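Local atomic coordinates of NAD-dependent aldehyde dehydrogenase (Burkholderia multivorans, PDB entry 5UJU), a protein that probably catalyses the NAD-dependent oxidation of aldehydes to carboxylic acids, as other members of the aldehyde dehydrogenase family do. Residues Lys94-Pro97 and Asp98-Ile101; Tyr139-Met142 and His143-Gln147; Ala547-Val550 and Ala551-Arg555. All coordinates share one frame; numbering follows the deposited sequence.

Contact 1. Residues Lys94-Pro97 and Asp98-Ile101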
# COMPACT_ATOMS: atom_id res chain seq x y z
N LYS A 94 -8.15 30.40 14.19
CA LYS A 94 -7.30 30.26 13.00
C LYS A 94 -5.88 29.88 13.41
O LYS A 94 -5.24 30.58 14.20
CB LYS A 94 -7.31 31.56 12.21
CG LYS A 94 -6.55 31.50 10.90
CD LYS A 94 -6.60 32.85 10.20
CE LYS A 94 -5.56 32.96 9.09
NZ LYS A 94 -6.07 32.54 7.77
N SER A 95 -5.39 28.75 12.89
CA SER A 95 -4.02 28.30 13.12
C SER A 95 -3.29 28.19 11.79
O SER A 95 -3.90 28.04 10.74
CB SER A 95 -3.97 26.94 13.83
OG SER A 95 -4.76 26.95 15.00
N THR A 96 -2.00 28.28 11.84
CA THR A 96 -1.29 28.07 10.60
C THR A 96 -0.91 26.61 10.44
O THR A 96 -0.79 25.87 11.42
CB THR A 96 -0.03 28.93 10.55
OG1 THR A 96 0.89 28.49 11.55
CG2 THR A 96 -0.37 30.39 10.75
N PRO A 97 -0.72 26.15 9.19
CA PRO A 97 -0.15 24.81 8.99
C PRO A 97 1.15 24.62 9.75
O PRO A 97 1.36 23.57 10.37
CB PRO A 97 0.07 24.76 7.47
CG PRO A 97 -0.99 25.66 6.91
CD PRO A 97 -1.20 26.76 7.93
N ASP A 98 2.03 25.63 9.71
CA ASP A 98 3.29 25.59 10.45
C ASP A 98 3.08 25.26 11.93
O ASP A 98 3.70 24.34 12.46
CB ASP A 98 3.97 26.94 10.31
CG ASP A 98 5.39 26.82 9.89
OD1 ASP A 98 6.23 26.54 10.76
OD2 ASP A 98 5.66 26.98 8.68
N ALA A 99 2.21 26.02 12.60
CA ALA A 99 1.97 25.81 14.02
C ALA A 99 1.39 24.42 14.30
O ALA A 99 1.76 23.77 15.28
CB ALA A 99 1.05 26.89 14.57
N LEU A 100 0.48 23.95 13.44
CA LEU A 100 -0.15 22.66 13.72
C LEU A 100 0.80 21.52 13.42
O LEU A 100 0.79 20.50 14.12
CB LEU A 100 -1.45 22.51 12.93
CG LEU A 100 -2.58 23.48 13.26
CD1 LEU A 100 -3.83 23.08 12.47
CD2 LEU A 100 -2.89 23.52 14.75
N ILE A 101 1.64 21.66 12.39
CA ILE A 101 2.66 20.64 12.16
C ILE A 101 3.62 20.56 13.35
O ILE A 101 3.99 19.45 13.78
CB ILE A 101 3.42 20.94 10.85
CG1 ILE A 101 2.55 20.58 9.64
CG2 ILE A 101 4.76 20.21 10.83
CD1 ILE A 101 3.17 20.99 8.33
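Asp98, second residue of helix 97-132, holds its CB 3.7 Å from Thr96 OG1, the hydroxyl of the N-cap residue. One position on, the backbone N of Ala99 donates to that same hydroxyl, Ala99 N to Thr96 OG1 3.0 Å, in a nearly straight bond of 165°. The Thr96 hydroxyl can reach forward to the first turn because OG1 stands between its own backbone N and carbonyl carbon (chi1 66°), and it thus serves an amide at the start of the helix, where no earlier turn supplies a carbonyl. The methyl of Ala99 rests against the same oxygen. Leu100 N then takes up the helical pattern, bonding to Thr96 O at 3.1 Å, while its branch end turns back along the incoming loop and lays CD2 against Ser95 CB at 3.7 Å. Ser95 OG has its stronger partner in Pro71 O. Ile101 N completes the turn with a bond of 2.8 Å to Pro97 O, and its CG1 packs 3.3 Å from that Pro97 oxygen. The capped start sits between strand 92-93 and the body of helix 97-132, with Pro97 and Ile101 both packed on Leu284 of helix 278-285.

Contact 2. Residues Tyr139-Met142 and His143-Gln147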
# COMPACT_ATOMS: atom_id res chain seq x y z
N TYR A 139 -27.27 17.30 13.53
CA TYR A 139 -27.67 18.67 13.22
C TYR A 139 -26.55 19.45 12.54
O TYR A 139 -26.81 20.25 11.63
CB TYR A 139 -28.15 19.38 14.49
CG TYR A 139 -29.55 18.97 14.88
CD1 TYR A 139 -30.63 19.33 14.09
CD2 TYR A 139 -29.79 18.23 16.04
CE1 TYR A 139 -31.92 18.96 14.43
CE2 TYR A 139 -31.09 17.85 16.39
CZ TYR A 139 -32.15 18.22 15.57
OH TYR A 139 -33.44 17.87 15.90
N SER A 140 -25.30 19.23 12.95
CA SER A 140 -24.21 19.95 12.31
C SER A 140 -24.03 19.53 10.86
O SER A 140 -23.64 20.34 10.02
CB SER A 140 -22.91 19.75 13.08
OG SER A 140 -22.38 18.45 12.90
N VAL A 141 -24.29 18.25 10.55
CA VAL A 141 -24.21 17.78 9.17
C VAL A 141 -25.38 18.33 8.36
O VAL A 141 -25.19 18.80 7.22
CB VAL A 141 -24.17 16.23 9.17
CG1 VAL A 141 -24.51 15.65 7.78
CG2 VAL A 141 -22.78 15.75 9.65
N MET A 142 -26.58 18.32 8.94
CA MET A 142 -27.76 18.84 8.26
C MET A 142 -27.55 20.28 7.82
O MET A 142 -27.81 20.63 6.66
CB MET A 142 -28.98 18.73 9.18
CG MET A 142 -30.27 19.32 8.63
SD MET A 142 -31.67 19.13 9.75
CE MET A 142 -32.89 20.12 8.89
N HIS A 143 -27.04 21.13 8.72
CA HIS A 143 -26.92 22.55 8.41
C HIS A 143 -25.57 22.92 7.83
O HIS A 143 -25.25 24.11 7.76
CB HIS A 143 -27.26 23.38 9.64
CG HIS A 143 -28.72 23.32 9.99
ND1 HIS A 143 -29.68 23.94 9.22
CD2 HIS A 143 -29.38 22.66 10.97
CE1 HIS A 143 -30.87 23.69 9.73
NE2 HIS A 143 -30.72 22.92 10.79
N THR A 144 -24.79 21.96 7.37
CA THR A 144 -23.69 22.30 6.48
C THR A 144 -23.82 21.62 5.12
O THR A 144 -23.59 22.27 4.10
CB THR A 144 -22.32 21.93 7.09
OG1 THR A 144 -22.31 20.57 7.51
CG2 THR A 144 -22.02 22.83 8.26
N THR A 145 -24.19 20.35 5.10
CA THR A 145 -24.27 19.59 3.85
C THR A 145 -25.63 19.68 3.17
O THR A 145 -25.71 19.41 1.97
CB THR A 145 -23.96 18.11 4.11
OG1 THR A 145 -25.06 17.51 4.82
CG2 THR A 145 -22.69 17.97 4.92
N GLY A 146 -26.68 20.00 3.91
CA GLY A 146 -28.02 20.02 3.37
C GLY A 146 -28.75 18.70 3.43
O GLY A 146 -29.88 18.61 2.93
N GLN A 147 -28.13 17.66 4.00
CA GLN A 147 -28.82 16.39 4.15
C GLN A 147 -30.03 16.54 5.06
O GLN A 147 -29.98 17.23 6.08
CB GLN A 147 -27.87 15.32 4.72
CG GLN A 147 -26.93 14.76 3.67
CD GLN A 147 -25.82 13.90 4.23
OE1 GLN A 147 -25.85 13.49 5.39
NE2 GLN A 147 -24.84 13.59 3.39
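The imidazole of His143, in the last turns of helix 134-145, carries the Met142 side chain over one face: Met142 CG stands over that face, offset toward the rim, in a CH-pi contact, 4.3 Å from the centroid of the His143 ring and 15° off its normal, while the sulfur comes in obliquely. The helix ends just beyond, in an ST turn at Thr145, and the chain leaves the helical conformation at Gly146, whose phi is positive. With Met142 CG anti to the backbone N (chi1 176°) and the chain extended beyond it, the thioether runs alongside the ring and carries CE to the neighbourhood of His143 NE2. At the ring edge, near its plane, lies the carbonyl oxygen of Tyr139, which also accepts the hydrogen bond of the His143 backbone N. Phe58 meets the imidazole as well, and Ser82 bonds its ND1.

Two threonine hydroxyls turn back onto carbonyls one turn earlier. Thr144 OG1 donates to Ser140 O at 2.8 Å, in the carbonyl plane and on a lone pair. Val141 O is gripped by three donors: Thr145 N, at 2.8 Å, arrives almost head-on, whereas Thr144 N and Thr145 OG1 approach from above the carbonyl plane. Gly146 N closes the end on Met142 O.

Beyond the glycine, Gln147 turns its carbonyl toward Met142, bringing Gln147 O to 3.3 Å from Met142 CG, while its OE1 comes to 3.5 Å from Val141 CG1. Gly146 pairs through its backbone with Ala400, and Val141 and Met142 both pack on Ala152 of helix 149-156. Thr145 OG1 works in both directions, donating to Val141 O at 2.7 Å and accepting from Gln147 N at 3.2 Å.

Contact 3. Residues Ala547-Val550 and Ala551-Arg555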
# COMPACT_ATOMS: atom_id res chain seq x y z
N ALA A 547 -7.09 -4.34 3.52
CA ALA A 547 -5.74 -4.41 4.07
C ALA A 547 -4.85 -3.32 3.49
O ALA A 547 -4.07 -2.70 4.21
CB ALA A 547 -5.13 -5.79 3.83
N ALA A 548 -4.93 -3.09 2.17
CA ALA A 548 -4.08 -2.07 1.57
C ALA A 548 -4.40 -0.69 2.14
O ALA A 548 -3.54 0.19 2.14
CB ALA A 548 -4.25 -2.06 0.05
N PHE A 549 -5.62 -0.49 2.63
CA PHE A 549 -6.02 0.81 3.15
C PHE A 549 -5.28 1.17 4.45
O PHE A 549 -5.21 2.36 4.76
CB PHE A 549 -7.54 0.86 3.36
CG PHE A 549 -8.06 2.24 3.71
CD1 PHE A 549 -8.05 3.26 2.77
CD2 PHE A 549 -8.55 2.51 4.98
CE1 PHE A 549 -8.53 4.52 3.09
CE2 PHE A 549 -9.04 3.77 5.31
CZ PHE A 549 -9.03 4.78 4.36
N VAL A 550 -4.75 0.19 5.18
CA VAL A 550 -4.09 0.45 6.47
C VAL A 550 -2.66 -0.07 6.56
O VAL A 550 -1.88 0.44 7.39
CB VAL A 550 -4.93 -0.14 7.63
CG1 VAL A 550 -6.31 0.45 7.66
CG2 VAL A 550 -4.96 -1.67 7.55
N ALA A 551 -2.26 -1.08 5.79
CA ALA A 551 -1.02 -1.80 6.06
C ALA A 551 0.23 -0.95 5.87
O ALA A 551 1.29 -1.32 6.38
CB ALA A 551 -0.91 -3.04 5.17
N ASN A 552 0.14 0.15 5.14
CA ASN A 552 1.29 1.01 4.91
C ASN A 552 1.35 2.19 5.87
O ASN A 552 2.26 3.01 5.75
CB ASN A 552 1.27 1.54 3.47
CG ASN A 552 2.65 1.58 2.86
OD1 ASN A 552 3.62 1.08 3.43
ND2 ASN A 552 2.74 2.18 1.68
N ARG A 553 0.39 2.34 6.79
CA ARG A 553 0.37 3.51 7.66
C ARG A 553 1.26 3.37 8.88
O ARG A 553 1.42 4.34 9.63
CB ARG A 553 -1.07 3.83 8.09
CG ARG A 553 -2.05 4.00 6.89
CD ARG A 553 -3.44 4.44 7.37
NE ARG A 553 -4.40 4.48 6.26
CZ ARG A 553 -4.89 5.60 5.73
NH1 ARG A 553 -4.56 6.80 6.19
NH2 ARG A 553 -5.75 5.50 4.71
N PHE A 554 1.82 2.19 9.11
CA PHE A 554 2.83 1.96 10.14
C PHE A 554 3.96 1.19 9.48
O PHE A 554 3.79 0.61 8.40
CB PHE A 554 2.27 1.15 11.33
CG PHE A 554 1.86 -0.25 10.94
CD1 PHE A 554 2.74 -1.32 11.08
CD2 PHE A 554 0.62 -0.48 10.37
CE1 PHE A 554 2.38 -2.60 10.69
CE2 PHE A 554 0.25 -1.76 9.97
CZ PHE A 554 1.13 -2.82 10.13
N ARG A 555 5.12 1.21 10.13
CA ARG A 555 6.25 0.39 9.72
C ARG A 555 6.73 -0.39 10.94
O ARG A 555 6.27 -0.17 12.06
CB ARG A 555 7.38 1.24 9.11
CG ARG A 555 6.97 2.12 7.91
CD ARG A 555 6.87 1.33 6.58
NE ARG A 555 5.69 0.46 6.57
CZ ARG A 555 5.63 -0.71 5.94
NH1 ARG A 555 6.67 -1.16 5.27
NH2 ARG A 555 4.52 -1.44 6.01
O HOH W 1 -2.17 1.67 4.05
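Arg553 reaches back to Phe549, gripping its carbonyl while holding NH2 above one face of its ring. It does so from the last position of a type I beta turn, Val550 to Arg553, which leads from the short, weakly bonded helical turn 547-550 into strand 554-562. The stronger bond is Arg553 NE to Phe549 O, 2.7 Å and fairly straight, with the oxygen in the guanidinium plane; a weak second one comes from Arg553 NH2 to the same oxygen. NH2 lies 3.4 Å from both CE1 and CZ of Phe549, and Arg553 CZ is 4.5 Å from the centroid of that ring in a cation-pi contact. Ring and guanidinium planes are 59° apart, so this is no flat stack. The arginine chain, extended from CG to NE, spans the distance from the turn.

Backbone bonds of the turn come next. Arg553 N closes it on Val550 O at 3.0 Å, and Ala547 O receives the amides of both Val550 and Ala551. A water links the two limbs, donating to Ala548 O and accepting from Asn552 N.

Farther out, Arg553 NH1 forms salt bridges with Asp228 and Asp294, and Tyr315 adds a second cation-pi partner, so the buried positive charge is probably well compensated. Ala227 of helix 217-230 packs against Phe549, Val550 and Arg553. At the start of strand 554-562, Arg555 forms a salt bridge with Asp546 of the second subunit; within its own chain, Arg555 NE donates to Phe554 O at 2.6 Å.

In the fold
From the N terminus, contact 1 (94-101) turns the chain from strand 92-93 into helix 97-132. Helix 134-145 follows that helix, and contact 2 (139-147) marks its end and the passage toward helix 149-156. Contact 3 (547-555) comes hundreds of residues later, joining helix 547-550 to strand 554-562, which pairs antiparallel with strand 191-211. Each contact closes a local turn before the next begins, so none nests or crosses. Nor do any touch: nearest atoms are about 16 to 18 Å apart, and contacts 2 and 3 lie on opposite sides of the chain's centre. Of the three, contact 3 alone meets the second subunit.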